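Cystathionine gamma-lyase (Saccharomyces cerevisiae, PDB 1N8P) is a pyridoxal-5'-phosphate-dependent enzyme of the Cys/Met metabolism family, built on the aminotransferase-like fold and assembled from four subunits. Local coordinates at residues 8-13 and 250-254; 14-18 and 59-63; 26-30 and 54-59; 31-35 and 47-51; 70-76 and 213-219. One frame throughout, in Å; residues are numbered along the deposited sequence.

Contact 1: 8-13 and 250-254; sequences FATKAI and LKTLH
Ala9 sets its methyl over one face of the His254 ring: CB stands 3.6 Å from the ring centroid and 21° off the normal, a CH-pi contact shifted toward the ND1 and CE1 rim. His254 presents that face because its CG lies between the backbone N and the carbonyl carbon (chi1 55°), and a weak bond from His254 NE2 to Lys251 O (3.3 Å, 130°) may help to limit the ring's rotation. Ala12 CB adds to this buried part, 3.9 Å from His254 CD2, as does Phe8, whose CE2 is 3.7 Å from His254 CB and whose edge meets Leu253 in the ring plane, CZ to CD2 3.9 Å. Toward Lys251, which is partly exposed, Ile13 CD1 still presses to 3.4 Å from Lys251 O, but Ala12 CB is a sparser 4.4 Å from Leu250 CD2. Ile374 and Ile338 of the second subunit pack on Ile13 and Lys251. The type I turn from Leu250 to Leu253 leads from helix 240-250 into helix 253-271, and helix 8-14 lies against this junction. Leu67 of helix 55-67 packs on Phe8, Ala12 and Leu250, and Tyr185 of helix 183-186 meets the Phe8 ring edge-to-face.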
# COMPACT_ATOMS: atom_id res chain seq x y z
N PHE A 8 -1.56 -8.47 28.84
CA PHE A 8 -1.99 -7.61 27.73
C PHE A 8 -0.96 -7.36 26.63
O PHE A 8 -1.32 -7.35 25.46
CB PHE A 8 -2.46 -6.26 28.25
CG PHE A 8 -3.03 -5.39 27.19
CD1 PHE A 8 -4.40 -5.24 27.06
CD2 PHE A 8 -2.20 -4.75 26.28
CE1 PHE A 8 -4.95 -4.48 26.04
CE2 PHE A 8 -2.73 -3.99 25.26
CZ PHE A 8 -4.11 -3.85 25.14
N ALA A 9 0.29 -7.10 26.98
CA ALA A 9 1.30 -6.86 25.96
C ALA A 9 1.51 -8.13 25.14
O ALA A 9 1.73 -8.05 23.93
CB ALA A 9 2.62 -6.41 26.59
N THR A 10 1.42 -9.30 25.80
CA THR A 10 1.59 -10.58 25.11
C THR A 10 0.44 -10.84 24.15
O THR A 10 0.62 -11.33 23.03
CB THR A 10 1.65 -11.79 26.08
OG1 THR A 10 2.61 -11.55 27.13
CG2 THR A 10 2.04 -13.07 25.31
N LYS A 11 -0.77 -10.52 24.58
CA LYS A 11 -1.88 -10.74 23.68
C LYS A 11 -1.78 -9.80 22.49
O LYS A 11 -2.03 -10.21 21.37
CB LYS A 11 -3.19 -10.55 24.42
CG LYS A 11 -3.62 -11.79 25.21
CD LYS A 11 -4.84 -11.51 26.09
CE LYS A 11 -4.47 -11.42 27.56
NZ LYS A 11 -5.69 -11.14 28.37
N ALA A 12 -1.38 -8.55 22.74
CA ALA A 12 -1.24 -7.54 21.69
C ALA A 12 -0.36 -8.07 20.59
O ALA A 12 -0.72 -8.01 19.43
CB ALA A 12 -0.62 -6.26 22.25
N ILE A 13 0.78 -8.62 20.97
CA ILE A 13 1.73 -9.17 20.00
C ILE A 13 1.38 -10.48 19.35
O ILE A 13 1.92 -10.79 18.30
CB ILE A 13 3.12 -9.38 20.63
CG1 ILE A 13 3.65 -8.02 21.11
CG2 ILE A 13 4.06 -10.14 19.64
CD1 ILE A 13 3.66 -6.95 20.04
N LEU A 250 -1.81 -1.69 16.36
CA LEU A 250 -2.24 -2.21 17.65
C LEU A 250 -1.10 -2.91 18.45
O LEU A 250 -1.18 -3.05 19.67
CB LEU A 250 -3.42 -3.15 17.41
CG LEU A 250 -4.05 -4.17 18.35
CD1 LEU A 250 -5.26 -4.70 17.62
CD2 LEU A 250 -3.11 -5.30 18.71
N LYS A 251 -0.04 -3.32 17.77
CA LYS A 251 1.07 -4.02 18.45
C LYS A 251 1.86 -3.17 19.44
O LYS A 251 2.66 -3.70 20.21
CB LYS A 251 2.07 -4.60 17.42
CG LYS A 251 1.41 -5.35 16.27
CD LYS A 251 1.56 -6.84 16.40
CE LYS A 251 1.15 -7.51 15.10
NZ LYS A 251 1.68 -8.90 15.04
N THR A 252 1.67 -1.86 19.39
CA THR A 252 2.39 -0.96 20.29
C THR A 252 1.39 -0.20 21.17
O THR A 252 1.78 0.64 21.96
CB THR A 252 3.27 0.06 19.51
OG1 THR A 252 2.57 0.49 18.34
CG2 THR A 252 4.58 -0.58 19.05
N LEU A 253 0.11 -0.54 21.03
CA LEU A 253 -0.95 0.10 21.79
C LEU A 253 -0.63 0.22 23.26
O LEU A 253 -0.88 1.27 23.87
CB LEU A 253 -2.25 -0.68 21.66
CG LEU A 253 -3.49 -0.27 22.48
CD1 LEU A 253 -3.97 1.12 22.11
CD2 LEU A 253 -4.59 -1.29 22.19
N HIS A 254 -0.09 -0.85 23.83
CA HIS A 254 0.23 -0.80 25.24
C HIS A 254 1.40 0.13 25.52
O HIS A 254 1.41 0.82 26.53
CB HIS A 254 0.49 -2.20 25.79
CG HIS A 254 1.54 -2.93 25.05
ND1 HIS A 254 2.82 -3.09 25.54
CD2 HIS A 254 1.54 -3.46 23.80
CE1 HIS A 254 3.56 -3.67 24.62
NE2 HIS A 254 2.81 -3.91 23.55

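Contact 2: 14-18 and 59-63; sequences HAGEH and NLERA
Asn59 lays its side chain against the peptide carbonyls of Gly16 and Glu17, with CB 3.2 Å from Gly16 O. Its OD1 comes to 3.0 Å from Glu17 O, a meeting of two acceptors that earns no bond; the amide is probably turned instead by its ND2, which passes alongside His18 CB and donates to Glu27 OE1. His18 in turn directs NE2 to Ser24, and so ND2 of Asn59 and NE2 of His18 both have their partners outside the two segments. Behind this lies a type II turn from His14 to Glu17, which ends helix 8-14 and is closed by a weak Glu17 N to His14 O bond of 3.1 Å. Gly16 occupies its third position with a positive phi of 98°, and having no side chain it can press its backbone onto helix 55-67, CA to CA of Ala63 only 4.4 Å. Arg62 packs its CB 3.9 Å from Gly16 CA. Beyond that atom the Arg62 chain runs extended, and its NH2 forms a salt bridge with Glu58 rather than with the turn. Ala15 and Ala63 mesh at the other end of the contact: Ala63 CB faces Ala15 O, and Ala15 CB sits 4.0 Å from Ala63 CA. His247 and Leu250 of helix 240-250 also pack on Ala63.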
# COMPACT_ATOMS: atom_id res chain seq x y z
N HIS A 14 0.49 -11.28 19.95
CA HIS A 14 0.21 -12.59 19.37
C HIS A 14 -1.23 -12.93 19.06
O HIS A 14 -1.49 -13.71 18.15
CB HIS A 14 0.80 -13.66 20.27
CG HIS A 14 2.29 -13.53 20.44
ND1 HIS A 14 3.17 -13.77 19.41
CD2 HIS A 14 3.04 -13.18 21.50
CE1 HIS A 14 4.40 -13.57 19.83
NE2 HIS A 14 4.35 -13.21 21.10
N ALA A 15 -2.16 -12.36 19.81
CA ALA A 15 -3.57 -12.61 19.57
C ALA A 15 -3.84 -12.16 18.17
O ALA A 15 -3.48 -11.05 17.82
CB ALA A 15 -4.41 -11.81 20.51
N GLY A 16 -4.46 -13.01 17.37
CA GLY A 16 -4.76 -12.65 15.99
C GLY A 16 -3.75 -13.19 14.99
O GLY A 16 -3.77 -12.83 13.81
N GLU A 17 -2.87 -14.07 15.45
CA GLU A 17 -1.87 -14.66 14.57
C GLU A 17 -2.55 -15.21 13.33
O GLU A 17 -3.75 -15.51 13.35
CB GLU A 17 -1.12 -15.78 15.28
CG GLU A 17 0.12 -16.21 14.54
CD GLU A 17 0.87 -17.31 15.26
OE1 GLU A 17 2.08 -17.50 14.94
OE2 GLU A 17 0.25 -17.99 16.12
N HIS A 18 -1.81 -15.36 12.23
CA HIS A 18 -2.40 -15.85 10.98
C HIS A 18 -1.90 -17.23 10.56
O HIS A 18 -1.02 -17.81 11.22
CB HIS A 18 -2.11 -14.85 9.85
CG HIS A 18 -0.66 -14.77 9.48
ND1 HIS A 18 0.33 -14.51 10.40
CD2 HIS A 18 -0.04 -14.91 8.28
CE1 HIS A 18 1.50 -14.51 9.79
NE2 HIS A 18 1.31 -14.75 8.51
N ASN A 59 -8.28 -11.67 11.43
CA ASN A 59 -7.19 -11.64 12.37
C ASN A 59 -7.21 -10.41 13.23
O ASN A 59 -6.88 -10.47 14.40
CB ASN A 59 -5.84 -11.74 11.67
CG ASN A 59 -5.53 -13.15 11.20
OD1 ASN A 59 -5.98 -14.14 11.80
ND2 ASN A 59 -4.73 -13.24 10.14
N LEU A 60 -7.59 -9.27 12.65
CA LEU A 60 -7.65 -8.02 13.40
C LEU A 60 -8.67 -8.24 14.47
O LEU A 60 -8.37 -8.12 15.66
CB LEU A 60 -8.09 -6.87 12.49
CG LEU A 60 -8.71 -5.61 13.13
CD1 LEU A 60 -7.73 -4.94 14.03
CD2 LEU A 60 -9.19 -4.65 12.03
N GLU A 61 -9.87 -8.57 14.04
CA GLU A 61 -10.98 -8.85 14.93
C GLU A 61 -10.63 -9.75 16.11
O GLU A 61 -10.98 -9.47 17.24
CB GLU A 61 -12.13 -9.44 14.11
CG GLU A 61 -12.69 -8.44 13.09
CD GLU A 61 -13.79 -9.02 12.26
OE1 GLU A 61 -13.94 -10.26 12.31
OE2 GLU A 61 -14.51 -8.26 11.57
N ARG A 62 -9.90 -10.83 15.86
CA ARG A 62 -9.49 -11.74 16.93
C ARG A 62 -8.62 -10.99 17.92
O ARG A 62 -8.79 -11.10 19.14
CB ARG A 62 -8.66 -12.89 16.37
CG ARG A 62 -9.41 -13.86 15.46
CD ARG A 62 -8.46 -14.94 15.00
NE ARG A 62 -9.00 -15.67 13.86
CZ ARG A 62 -9.94 -16.61 13.95
NH1 ARG A 62 -10.45 -16.94 15.13
NH2 ARG A 62 -10.36 -17.21 12.84
N ALA A 63 -7.68 -10.23 17.38
CA ALA A 63 -6.76 -9.47 18.23
C ALA A 63 -7.52 -8.45 19.07
O ALA A 63 -7.36 -8.44 20.28
CB ALA A 63 -5.69 -8.79 17.38

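Contact 3: 26-30 and 54-59; sequences IEPIS and NPNREN
Loop 26-30 runs past the first turns of helix 55-67 without pairing to it, the nearest CA atoms, those of Ser30 and Asn56, being 6.5 Å apart; Asn54 holds the N-cap position, and its O accepts from Glu58 N at 3.2 Å. Asn56 spans the gap with both ends of its amide. Its ND2 donates to Pro28 O (3.1 Å), nearly straight at 163° and close to the amide plane, and its OD1 receives Ser30 N (2.8 Å) along a more bent path. Two bonds to one strip of backbone fix the rotation of the amide. Glu27, just before Pro28, reaches the helix with its carboxylate, its CG anti to the backbone N (chi1 -164°) and the chain extended beyond. Asn59 ND2 donates to Glu27 OE1 at 2.7 Å, meeting that oxygen from above the carboxylate plane, 60° out of it, while the same OE1 lies 2.8 Å from Asn56 ND2. Ser30 lays CB and OG against Pro55 CG, a packing contact. Ile29 packs on Ile29 of the third subunit; Trp244 of helix 240-250 touches both Ile29 and Asn56. Although Pro55 O, another acceptor, is 3.4 Å from Glu27 OE1, the Asn59 bond and the nearby Asn56 ND2 would probably favour Glu27 as the carboxylate anion.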
# COMPACT_ATOMS: atom_id res chain seq x y z
N ILE A 26 5.33 -12.61 9.59
CA ILE A 26 4.45 -11.47 9.37
C ILE A 26 3.26 -11.74 8.45
O ILE A 26 3.42 -12.17 7.30
CB ILE A 26 5.25 -10.25 8.86
CG1 ILE A 26 6.06 -9.66 10.01
CG2 ILE A 26 4.31 -9.18 8.27
CD1 ILE A 26 5.26 -9.44 11.27
N GLU A 27 2.07 -11.46 8.96
CA GLU A 27 0.86 -11.65 8.19
C GLU A 27 0.88 -10.87 6.88
O GLU A 27 1.11 -9.66 6.88
CB GLU A 27 -0.35 -11.20 9.00
CG GLU A 27 -1.65 -11.71 8.45
CD GLU A 27 -2.82 -10.81 8.79
OE1 GLU A 27 -3.99 -11.21 8.54
OE2 GLU A 27 -2.57 -9.69 9.30
N PRO A 28 0.65 -11.55 5.73
CA PRO A 28 0.64 -10.92 4.41
C PRO A 28 -0.70 -10.20 4.16
O PRO A 28 -1.68 -10.46 4.84
CB PRO A 28 0.82 -12.11 3.47
CG PRO A 28 0.00 -13.15 4.15
CD PRO A 28 0.48 -13.01 5.60
N ILE A 29 -0.73 -9.32 3.16
CA ILE A 29 -1.94 -8.58 2.84
C ILE A 29 -2.79 -9.30 1.81
O ILE A 29 -2.44 -9.36 0.64
CB ILE A 29 -1.60 -7.17 2.31
CG1 ILE A 29 -0.88 -6.38 3.42
CG2 ILE A 29 -2.88 -6.45 1.88
CD1 ILE A 29 -0.55 -4.93 3.07
N SER A 30 -3.92 -9.82 2.25
CA SER A 30 -4.79 -10.54 1.36
C SER A 30 -5.92 -9.65 0.84
O SER A 30 -6.86 -9.34 1.57
CB SER A 30 -5.35 -11.77 2.07
OG SER A 30 -4.28 -12.51 2.64
N ASN A 54 -12.22 -12.27 5.26
CA ASN A 54 -10.87 -12.33 4.70
C ASN A 54 -9.89 -12.33 5.87
O ASN A 54 -10.15 -11.72 6.90
CB ASN A 54 -10.58 -11.13 3.79
CG ASN A 54 -10.14 -9.89 4.57
OD1 ASN A 54 -10.95 -9.02 4.88
ND2 ASN A 54 -8.84 -9.83 4.90
N PRO A 55 -8.74 -13.00 5.73
CA PRO A 55 -7.74 -13.08 6.79
C PRO A 55 -7.37 -11.82 7.59
O PRO A 55 -7.32 -11.82 8.83
CB PRO A 55 -6.52 -13.68 6.08
CG PRO A 55 -6.71 -13.22 4.67
CD PRO A 55 -8.18 -13.43 4.45
N ASN A 56 -7.08 -10.74 6.87
CA ASN A 56 -6.68 -9.49 7.52
C ASN A 56 -7.72 -8.91 8.49
O ASN A 56 -7.37 -8.43 9.56
CB ASN A 56 -6.29 -8.46 6.47
CG ASN A 56 -4.99 -8.82 5.75
OD1 ASN A 56 -4.88 -8.62 4.55
ND2 ASN A 56 -4.01 -9.34 6.49
N ARG A 57 -8.99 -8.96 8.12
CA ARG A 57 -10.05 -8.46 8.97
C ARG A 57 -10.15 -9.40 10.15
O ARG A 57 -9.91 -9.00 11.30
CB ARG A 57 -11.37 -8.45 8.22
CG ARG A 57 -12.39 -7.52 8.83
CD ARG A 57 -13.64 -7.43 7.99
NE ARG A 57 -14.44 -8.64 8.10
CZ ARG A 57 -14.98 -9.28 7.06
NH1 ARG A 57 -14.81 -8.83 5.82
NH2 ARG A 57 -15.71 -10.37 7.27
N GLU A 58 -10.50 -10.65 9.86
CA GLU A 58 -10.65 -11.69 10.88
C GLU A 58 -9.52 -11.65 11.89
O GLU A 58 -9.75 -11.60 13.09
CB GLU A 58 -10.67 -13.06 10.21
CG GLU A 58 -10.95 -14.20 11.16
CD GLU A 58 -10.62 -15.54 10.53
OE1 GLU A 58 -9.41 -15.85 10.40
OE2 GLU A 58 -11.57 -16.27 10.15
N ASN A 59 -8.28 -11.67 11.43
CA ASN A 59 -7.19 -11.64 12.37
C ASN A 59 -7.21 -10.41 13.23
O ASN A 59 -6.88 -10.47 14.40
CB ASN A 59 -5.84 -11.74 11.67
CG ASN A 59 -5.53 -13.15 11.20
OD1 ASN A 59 -5.98 -14.14 11.80
ND2 ASN A 59 -4.73 -13.24 10.14

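Contact 4: 31-35 and 47-51; sequences LSTTF and YEYSR. With PLP (pyridoxal-5'-phosphate), chain F.
Ser32 begins the contact, its O lying 3.5 Å from Ser50 CB while its OG turns back within its own segment to donate to Thr34 O at 3.0 Å, from above the carbonyl plane. Thr33 makes the hydrogen bond between the segments: its O receives Ser50 N at 2.8 Å, N-H...O 162°, nearly along the C=O axis. The hydroxyl of Thr33 looks elsewhere, to Ser209 of the fourth subunit. Thr34 places CG2 at the edge of the Tyr49 ring, 3.5 Å from CD1. Both segments belong to the irregular N-terminal arm between helices 8-14 and 55-67, which in this family commonly reaches the cofactor of a neighbouring subunit. Tyr49 OH and Arg51 NE approach O2P of pyridoxal-5'-phosphate to 3.5 and 3.6 Å, too far to count as hydrogen bonds here. Gly79, Ser80 and Ser200 of the fourth subunit hydrogen-bond this cofactor. Phe35, last in the segment, has CG anti to the carbonyl carbon (chi1 -43°) and offers a ring face to Tyr47, whose CB sits over its centre 3.3 Å from the centroid and 10° off the normal. The ring's edge meets the backbone, Phe35 CE1 to Tyr49 N 3.6 Å. Tyr47 OH bonds to Glu58, and its ring meets His22 of the third subunit.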
# COMPACT_ATOMS: atom_id res chain seq x y z
N LEU A 31 -5.80 -9.26 -0.42
CA LEU A 31 -6.79 -8.40 -1.06
C LEU A 31 -7.67 -9.23 -1.96
O LEU A 31 -8.71 -8.76 -2.42
CB LEU A 31 -6.12 -7.32 -1.93
CG LEU A 31 -5.04 -6.47 -1.27
CD1 LEU A 31 -4.52 -5.46 -2.23
CD2 LEU A 31 -5.62 -5.77 -0.08
N SER A 32 -7.25 -10.46 -2.24
CA SER A 32 -8.02 -11.30 -3.13
C SER A 32 -9.52 -11.14 -2.87
O SER A 32 -9.98 -11.06 -1.72
CB SER A 32 -7.61 -12.78 -2.99
OG SER A 32 -8.37 -13.46 -2.01
N THR A 33 -10.26 -11.05 -3.95
CA THR A 33 -11.70 -10.92 -3.87
C THR A 33 -12.22 -12.29 -3.47
O THR A 33 -12.92 -12.46 -2.45
CB THR A 33 -12.30 -10.58 -5.28
OG1 THR A 33 -12.21 -9.17 -5.51
CG2 THR A 33 -13.76 -11.06 -5.39
N THR A 34 -11.83 -13.28 -4.27
CA THR A 34 -12.27 -14.65 -4.11
C THR A 34 -11.17 -15.67 -3.83
O THR A 34 -9.98 -15.32 -3.74
CB THR A 34 -13.03 -15.08 -5.37
OG1 THR A 34 -12.37 -14.50 -6.52
CG2 THR A 34 -14.49 -14.60 -5.31
N PHE A 35 -11.60 -16.93 -3.72
CA PHE A 35 -10.71 -18.05 -3.44
C PHE A 35 -11.21 -19.27 -4.22
O PHE A 35 -12.43 -19.42 -4.43
CB PHE A 35 -10.72 -18.36 -1.94
CG PHE A 35 -10.68 -17.14 -1.05
CD1 PHE A 35 -11.85 -16.45 -0.71
CD2 PHE A 35 -9.46 -16.68 -0.55
CE1 PHE A 35 -11.82 -15.32 0.12
CE2 PHE A 35 -9.41 -15.56 0.28
CZ PHE A 35 -10.60 -14.88 0.62
N TYR A 47 -11.90 -19.76 3.39
CA TYR A 47 -12.36 -18.48 2.84
C TYR A 47 -13.02 -18.67 1.48
O TYR A 47 -12.48 -19.36 0.60
CB TYR A 47 -11.19 -17.50 2.72
CG TYR A 47 -10.54 -17.14 4.05
CD1 TYR A 47 -9.33 -17.71 4.43
CD2 TYR A 47 -11.17 -16.27 4.95
CE1 TYR A 47 -8.75 -17.43 5.68
CE2 TYR A 47 -10.60 -15.99 6.20
CZ TYR A 47 -9.39 -16.58 6.55
OH TYR A 47 -8.82 -16.32 7.78
N GLU A 48 -14.19 -18.04 1.31
CA GLU A 48 -14.96 -18.12 0.06
C GLU A 48 -15.09 -16.76 -0.62
O GLU A 48 -14.93 -16.65 -1.84
CB GLU A 48 -16.35 -18.69 0.34
CG GLU A 48 -17.06 -18.02 1.50
CD GLU A 48 -18.47 -18.54 1.67
OE1 GLU A 48 -18.64 -19.78 1.71
OE2 GLU A 48 -19.41 -17.72 1.75
N TYR A 49 -15.41 -15.74 0.16
CA TYR A 49 -15.53 -14.39 -0.39
C TYR A 49 -15.05 -13.29 0.57
O TYR A 49 -15.51 -13.19 1.71
CB TYR A 49 -16.97 -14.10 -0.81
CG TYR A 49 -17.05 -12.86 -1.68
CD1 TYR A 49 -16.32 -12.78 -2.88
CD2 TYR A 49 -17.83 -11.76 -1.30
CE1 TYR A 49 -16.35 -11.64 -3.67
CE2 TYR A 49 -17.86 -10.60 -2.09
CZ TYR A 49 -17.12 -10.55 -3.28
OH TYR A 49 -17.12 -9.42 -4.07
N SER A 50 -14.12 -12.48 0.07
CA SER A 50 -13.55 -11.37 0.83
C SER A 50 -14.52 -10.73 1.84
O SER A 50 -14.25 -10.68 3.06
CB SER A 50 -13.04 -10.30 -0.13
OG SER A 50 -12.72 -9.09 0.56
N ARG A 51 -15.65 -10.24 1.32
CA ARG A 51 -16.67 -9.57 2.12
C ARG A 51 -17.17 -10.42 3.28
O ARG A 51 -17.15 -9.99 4.44
CB ARG A 51 -17.84 -9.15 1.24
CG ARG A 51 -18.93 -8.42 1.99
CD ARG A 51 -19.69 -7.52 1.06
NE ARG A 51 -20.02 -8.22 -0.18
CZ ARG A 51 -20.72 -9.35 -0.25
NH1 ARG A 51 -21.18 -9.93 0.86
NH2 ARG A 51 -20.97 -9.91 -1.42
N1 PLP F . -23.96 -5.58 -8.36
C2 PLP F . -23.51 -6.17 -9.54
C2A PLP F . -24.34 -5.80 -10.76
C3 PLP F . -22.36 -7.10 -9.40
O3 PLP F . -21.96 -7.65 -10.55
C4 PLP F . -21.79 -7.33 -8.13
C4A PLP F . -20.65 -8.24 -8.00
C5 PLP F . -22.38 -6.62 -6.93
C6 PLP F . -23.45 -5.76 -7.10
C5A PLP F . -21.67 -6.76 -5.53
O4P PLP F . -20.80 -5.65 -5.25
P PLP F . -20.02 -5.50 -3.83
O1P PLP F . -18.99 -4.49 -4.17
O2P PLP F . -19.46 -6.89 -3.46
O3P PLP F . -20.98 -5.17 -2.78

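Contact 5: 70-76 and 213-219; sequences AQYGLAF and LGVLATN
Leu74 and Phe76, two apart on the strand, share a face of the sheet, and with CG anti to the carbonyl carbon (chi1 -67° and -60°) they lie against the two branches of Leu216. Its CD2 lies 3.5 Å from Leu74 CB, the two leucines running side by side, and its CD1 touches Phe76 CE1 at 3.7 Å on an oblique approach. The other face carries smaller groups: Ala75 CB meets Val215 CG1, and Ala70 CB lies 3.8 Å from Ala217 CB. Between the faces the backbones pair antiparallel, the strand axes at 162°. Leu74 and Leu216 exchange two bonds, N to O 3.0 Å in each direction. Phe76 and Gly214 form a second hydrogen-bonded pair, Phe76 N to Gly214 O 2.7 Å and Gly214 N to Phe76 O 3.0 Å. The pair of Tyr72 with Thr218 follows the same pattern, though its oxygens are less surely placed. Thr82 of helix 79-88 and Leu227 of helix 221-234 pack on Leu216, while His199 and Val197 of strand 196-200 touch Val215 and Ala217. Strand 72-76 is outermost within this chain in the seven-stranded mixed sheet, beside the antiparallel strand 214-218, an order characteristic of the cofactor-binding domain of aminotransferase-like enzymes.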
# COMPACT_ATOMS: atom_id res chain seq x y z
N ALA A 70 -12.65 -10.30 25.29
CA ALA A 70 -13.93 -10.69 24.74
C ALA A 70 -13.89 -11.89 23.81
O ALA A 70 -12.87 -12.22 23.21
CB ALA A 70 -14.55 -9.50 24.01
N GLN A 71 -15.03 -12.53 23.67
CA GLN A 71 -15.12 -13.69 22.82
C GLN A 71 -15.19 -13.32 21.34
O GLN A 71 -14.62 -14.01 20.49
CB GLN A 71 -16.36 -14.52 23.22
CG GLN A 71 -16.19 -15.31 24.52
CD GLN A 71 -15.22 -16.44 24.36
OE1 GLN A 71 -15.43 -17.34 23.55
NE2 GLN A 71 -14.13 -16.41 25.13
N TYR A 72 -15.87 -12.22 21.03
CA TYR A 72 -16.05 -11.80 19.65
C TYR A 72 -15.62 -10.38 19.25
O TYR A 72 -15.62 -9.46 20.06
CB TYR A 72 -17.52 -12.02 19.26
CG TYR A 72 -18.02 -13.41 19.63
CD1 TYR A 72 -18.60 -13.66 20.88
CD2 TYR A 72 -17.89 -14.49 18.74
CE1 TYR A 72 -19.02 -14.94 21.24
CE2 TYR A 72 -18.31 -15.77 19.09
CZ TYR A 72 -18.87 -15.99 20.34
OH TYR A 72 -19.28 -17.26 20.68
N GLY A 73 -15.27 -10.23 17.97
CA GLY A 73 -14.87 -8.94 17.41
C GLY A 73 -15.40 -8.78 15.99
O GLY A 73 -15.66 -9.77 15.29
N LEU A 74 -15.57 -7.54 15.55
CA LEU A 74 -16.08 -7.24 14.20
C LEU A 74 -15.62 -5.85 13.75
O LEU A 74 -15.88 -4.86 14.42
CB LEU A 74 -17.62 -7.29 14.16
CG LEU A 74 -18.35 -8.61 14.37
CD1 LEU A 74 -19.83 -8.32 14.35
CD2 LEU A 74 -18.00 -9.63 13.28
N ALA A 75 -14.92 -5.76 12.63
CA ALA A 75 -14.47 -4.46 12.19
C ALA A 75 -15.42 -3.95 11.15
O ALA A 75 -16.15 -4.72 10.56
CB ALA A 75 -13.09 -4.55 11.63
N PHE A 76 -15.43 -2.63 10.98
CA PHE A 76 -16.29 -1.97 9.99
C PHE A 76 -15.55 -0.74 9.41
O PHE A 76 -14.48 -0.35 9.90
CB PHE A 76 -17.61 -1.52 10.63
CG PHE A 76 -18.43 -2.65 11.20
CD1 PHE A 76 -18.28 -3.04 12.53
CD2 PHE A 76 -19.37 -3.33 10.41
CE1 PHE A 76 -19.05 -4.08 13.08
CE2 PHE A 76 -20.15 -4.37 10.95
CZ PHE A 76 -19.99 -4.74 12.28
N LEU A 213 -11.25 3.06 10.70
CA LEU A 213 -11.80 1.74 10.88
C LEU A 213 -12.43 1.71 12.27
O LEU A 213 -11.94 2.37 13.19
CB LEU A 213 -10.67 0.72 10.76
CG LEU A 213 -10.92 -0.76 11.00
CD1 LEU A 213 -9.99 -1.54 10.16
CD2 LEU A 213 -10.72 -1.09 12.45
N GLY A 214 -13.53 0.97 12.42
CA GLY A 214 -14.18 0.83 13.71
C GLY A 214 -14.32 -0.65 14.07
O GLY A 214 -14.39 -1.52 13.19
N VAL A 215 -14.31 -0.97 15.34
CA VAL A 215 -14.51 -2.36 15.74
C VAL A 215 -15.27 -2.50 17.05
O VAL A 215 -15.20 -1.62 17.91
CB VAL A 215 -13.18 -3.13 15.91
CG1 VAL A 215 -12.52 -3.26 14.58
CG2 VAL A 215 -12.28 -2.43 16.93
N LEU A 216 -16.02 -3.59 17.18
CA LEU A 216 -16.76 -3.85 18.39
C LEU A 216 -16.35 -5.23 18.85
O LEU A 216 -15.71 -6.01 18.11
CB LEU A 216 -18.28 -3.76 18.12
CG LEU A 216 -19.30 -4.85 17.71
CD1 LEU A 216 -20.23 -4.32 16.58
CD2 LEU A 216 -18.61 -6.11 17.25
N ALA A 217 -16.68 -5.52 20.10
CA ALA A 217 -16.42 -6.82 20.70
C ALA A 217 -17.57 -7.13 21.67
O ALA A 217 -18.16 -6.22 22.29
CB ALA A 217 -15.10 -6.83 21.43
N THR A 218 -17.93 -8.41 21.75
CA THR A 218 -18.97 -8.90 22.65
C THR A 218 -18.76 -10.38 22.92
O THR A 218 -18.18 -11.11 22.12
CB THR A 218 -20.38 -8.76 22.11
OG1 THR A 218 -20.49 -9.53 20.92
CG2 THR A 218 -20.69 -7.33 21.78
N ASN A 219 -19.26 -10.81 24.08
CA ASN A 219 -19.17 -12.18 24.55
C ASN A 219 -20.47 -12.88 24.21
O ASN A 219 -20.54 -14.10 24.21
CB ASN A 219 -18.97 -12.15 26.06
CG ASN A 219 -17.57 -11.76 26.43
OD1 ASN A 219 -17.33 -11.16 27.46
ND2 ASN A 219 -16.63 -12.13 25.58

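From the N terminus, helix 8-14 opens the widest loop, closed by contact 1 at the junction of helices 240-250 and 253-271; the other four contacts all nest inside it. The chain then turns back in contact 2, which closes onto helix 55-67. Contact 3 lies within that loop and shares Asn59 with it, and contact 4, innermost, pins together the arm that reaches the other subunits. Arg57 NH1 of 54-59 probably hydrogen-bonds Arg51 O of contact 4, holding the arm to helix 55-67. Contact 5 follows in series after contact 2, joining two sheet strands; Glu61 OE2 of 59-63 probably hydrogen-bonds Ala75 N there, tying helix 55-67 to the sheet.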